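Local coordinates for protein dihydrofolate reductase (Coxiella burnetii, PDB 3TQA) that probably reduces dihydrofolate to tetrahydrofolate with NADPH, a key step in folate metabolism that supports glycine, purine and DNA precursor synthesis, at residues A[37-42]-A[92-97]. Sequence-based numbering, arbitrary orientation.
Sequences LGKPIV and EVIIIG. With NDP (NADPH dihydro-nicotinamide-adenine-dinucleotide phosphate), chain B.
The Pro-40 ring turns its CD corner to the backbone carbonyl of Glu-92: CD sits 3.4 Å from Glu-92 O, with CG a little farther off, while Ile-61 of strand 59-63 also packs on the ring. At the other end, the nicotinamide ring of NADPH has Ile-96 O at its edge, 3.0 Å from C4N. The backbones between are stitched by three nearly straight hydrogen bonds, Ile-94 N to Pro-40 O, Val-42 N to Ile-94 O (2.8 Å, 173° at the hydrogen) and Ile-96 N to Val-42 O; Ile-94 thus gives its N-H and takes with its carbonyl. On the face bearing Val-42, Val-93 and Ile-95, the Ile-95 side chain runs alongside Val-42. With chi2 at -55° it bends at CG1, bringing CD1 to 3.5 Å from Val-42 CB; CG2 of Val-42 meets Val-93 CG1 at 3.7 Å. The other face carries Ile-41, Ile-94 and Ile-96, under helix 26-36, and Lys-39 CB rests 3.9 Å from Ile-94 CD1. Lys-39 and Glu-92 make no salt bridge: the ammonium bonds Ile-35 O, the carboxylate Thr-4 OG1. These are neighbouring parallel strands, 40-44 and 92-97, in the central mixed sheet of the dihydrofolate reductase fold, with Ile-96 O and Gly-97 bringing the chain up to the bound NADPH.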
loop_
_atom_site.group_PDB
_atom_site.type_symbol
_atom_site.label_atom_id
_atom_site.label_comp_id
_atom_site.label_asym_id
_atom_site.label_seq_id
_atom_site.Cartn_x
_atom_site.Cartn_y
_atom_site.Cartn_z
ATOM N N LEU A 37 3.402 9.607 -6.890
ATOM C CA LEU A 37 4.466 10.492 -7.389
ATOM C C LEU A 37 4.684 11.722 -6.504
ATOM O O LEU A 37 3.749 12.475 -6.228
ATOM C CB LEU A 37 4.186 10.945 -8.832
ATOM C CG LEU A 37 4.818 10.112 -9.953
ATOM C CD1 LEU A 37 4.217 10.491 -11.300
ATOM C CD2 LEU A 37 6.331 10.285 -9.974
ATOM N N GLY A 38 5.929 11.907 -6.067
ATOM C CA GLY A 38 6.320 13.070 -5.273
ATOM C C GLY A 38 5.982 12.993 -3.793
ATOM O O GLY A 38 6.087 13.996 -3.086
ATOM N N LYS A 39 5.580 11.813 -3.321
ATOM C CA LYS A 39 5.243 11.612 -1.911
ATOM C C LYS A 39 6.168 10.587 -1.255
ATOM O O LYS A 39 6.779 9.766 -1.945
ATOM C CB LYS A 39 3.793 11.140 -1.759
ATOM C CG LYS A 39 2.740 12.236 -1.877
ATOM C CD LYS A 39 1.898 12.090 -3.131
ATOM C CE LYS A 39 0.707 13.037 -3.112
ATOM N NZ LYS A 39 -0.316 12.657 -4.123
ATOM N N PRO A 40 6.271 10.627 0.086
ATOM C CA PRO A 40 7.006 9.577 0.784
ATOM C C PRO A 40 6.209 8.276 0.790
ATOM O O PRO A 40 5.014 8.291 1.092
ATOM C CB PRO A 40 7.158 10.123 2.215
ATOM C CG PRO A 40 6.589 11.505 2.206
ATOM C CD PRO A 40 5.697 11.607 1.024
ATOM N N ILE A 41 6.867 7.171 0.447
ATOM C CA ILE A 41 6.226 5.857 0.445
ATOM C C ILE A 41 6.867 4.974 1.520
ATOM O O ILE A 41 8.081 4.767 1.526
ATOM C CB ILE A 41 6.260 5.180 -0.957
ATOM C CG1 ILE A 41 7.691 5.005 -1.479
ATOM C CG2 ILE A 41 5.447 6.002 -1.953
ATOM C CD1 ILE A 41 7.766 4.406 -2.873
ATOM N N VAL A 42 6.038 4.488 2.444
ATOM C CA VAL A 42 6.493 3.664 3.558
ATOM C C VAL A 42 6.154 2.202 3.282
ATOM O O VAL A 42 4.995 1.867 3.034
ATOM C CB VAL A 42 5.831 4.100 4.880
ATOM C CG1 VAL A 42 6.237 3.175 6.020
ATOM C CG2 VAL A 42 6.196 5.538 5.209
ATOM N N GLU A 92 1.295 14.558 3.515
ATOM C CA GLU A 92 0.731 13.233 3.279
ATOM C C GLU A 92 1.812 12.153 3.295
ATOM O O GLU A 92 2.909 12.353 2.775
ATOM C CB GLU A 92 -0.017 13.213 1.943
ATOM C CG GLU A 92 -0.751 11.903 1.650
ATOM C CD GLU A 92 -1.727 12.013 0.487
ATOM O OE1 GLU A 92 -1.823 13.100 -0.126
ATOM O OE2 GLU A 92 -2.404 11.006 0.188
ATOM N N VAL A 93 1.490 11.015 3.908
ATOM C CA VAL A 93 2.375 9.852 3.927
ATOM C C VAL A 93 1.605 8.649 3.399
ATOM O O VAL A 93 0.483 8.386 3.835
ATOM C CB VAL A 93 2.890 9.555 5.349
ATOM C CG1 VAL A 93 3.787 8.323 5.351
ATOM C CG2 VAL A 93 3.637 10.760 5.901
ATOM N N ILE A 94 2.210 7.930 2.458
ATOM C CA ILE A 94 1.554 6.806 1.796
ATOM C C ILE A 94 2.152 5.483 2.263
ATOM O O ILE A 94 3.342 5.236 2.082
ATOM C CB ILE A 94 1.675 6.918 0.263
ATOM C CG1 ILE A 94 0.991 8.199 -0.225
ATOM C CG2 ILE A 94 1.054 5.704 -0.417
ATOM C CD1 ILE A 94 1.046 8.388 -1.722
ATOM N N ILE A 95 1.314 4.643 2.871
ATOM C CA ILE A 95 1.716 3.313 3.317
ATOM C C ILE A 95 1.343 2.314 2.228
ATOM O O ILE A 95 0.171 2.210 1.862
ATOM C CB ILE A 95 1.002 2.900 4.624
ATOM C CG1 ILE A 95 1.093 4.008 5.684
ATOM C CG2 ILE A 95 1.586 1.600 5.156
ATOM C CD1 ILE A 95 2.498 4.457 5.999
ATOM N N ILE A 96 2.331 1.581 1.716
ATOM C CA ILE A 96 2.102 0.679 0.584
ATOM C C ILE A 96 2.158 -0.805 0.944
ATOM O O ILE A 96 2.011 -1.643 0.066
ATOM C CB ILE A 96 3.072 0.969 -0.594
ATOM C CG1 ILE A 96 4.524 0.647 -0.226
ATOM C CG2 ILE A 96 2.949 2.422 -1.038
ATOM C CD1 ILE A 96 5.459 0.646 -1.417
ATOM N N GLY A 97 2.361 -1.132 2.219
ATOM C CA GLY A 97 2.341 -2.529 2.663
ATOM C C GLY A 97 3.628 -2.945 3.351
ATOM O O GLY A 97 4.508 -2.115 3.559
HETATM P PA NDP B . 5.863 -6.843 4.767
HETATM O O1A NDP B . 4.807 -6.394 5.747
HETATM O O2A NDP B . 6.043 -6.118 3.459
HETATM O O5B NDP B . 7.277 -6.789 5.513
HETATM C C5B NDP B . 7.525 -7.579 6.672
HETATM C C4B NDP B . 8.879 -7.147 7.206
HETATM O O4B NDP B . 8.881 -5.728 7.397
HETATM C C3B NDP B . 9.243 -7.757 8.548
HETATM O O3B NDP B . 9.904 -9.015 8.398
HETATM C C2B NDP B . 10.132 -6.684 9.131
HETATM O O2B NDP B . 11.427 -6.721 8.539
HETATM C C1B NDP B . 9.489 -5.397 8.649
HETATM N N9A NDP B . 8.475 -4.852 9.587
HETATM C C8A NDP B . 7.136 -4.951 9.468
HETATM N N7A NDP B . 6.512 -4.325 10.502
HETATM C C5A NDP B . 7.460 -3.805 11.297
HETATM C C6A NDP B . 7.495 -3.023 12.555
HETATM N N6A NDP B . 6.355 -2.660 13.186
HETATM N N1A NDP B . 8.703 -2.681 13.055
HETATM C C2A NDP B . 9.853 -3.030 12.443
HETATM N N3A NDP B . 9.889 -3.742 11.298
HETATM C C4A NDP B . 8.752 -4.152 10.688
HETATM O O3 NDP B . 5.723 -8.429 4.490
HETATM P PN NDP B . 4.348 -9.151 4.062
HETATM O O1N NDP B . 3.273 -8.825 5.074
HETATM O O2N NDP B . 4.678 -10.594 3.770
HETATM O O5D NDP B . 3.979 -8.431 2.670
HETATM C C5D NDP B . 4.610 -8.784 1.439
HETATM C C4D NDP B . 3.576 -9.425 0.522
HETATM O O4D NDP B . 2.473 -8.527 0.347
HETATM C C3D NDP B . 4.131 -9.724 -0.863
HETATM O O3D NDP B . 3.647 -10.988 -1.324
HETATM C C2D NDP B . 3.594 -8.609 -1.738
HETATM O O2D NDP B . 3.361 -9.050 -3.081
HETATM C C1D NDP B . 2.300 -8.211 -1.039
HETATM N N1N NDP B . 1.992 -6.789 -1.226
HETATM C C2N NDP B . 0.912 -6.469 -1.963
HETATM C C3N NDP B . 0.545 -5.149 -2.193
HETATM C C7N NDP B . -0.664 -4.815 -3.020
HETATM O O7N NDP B . -0.962 -3.644 -3.204
HETATM N N7N NDP B . -1.389 -5.808 -3.537
HETATM C C4N NDP B . 1.400 -4.072 -1.586
HETATM C C5N NDP B . 2.548 -4.503 -0.803
HETATM C C6N NDP B . 2.789 -5.864 -0.658
HETATM P P2B NDP B . 12.681 -7.529 9.127
HETATM O O1X NDP B . 12.264 -8.970 8.991
HETATM O O2X NDP B . 13.808 -7.130 8.206
HETATM O O3X NDP B . 12.819 -7.024 10.543
#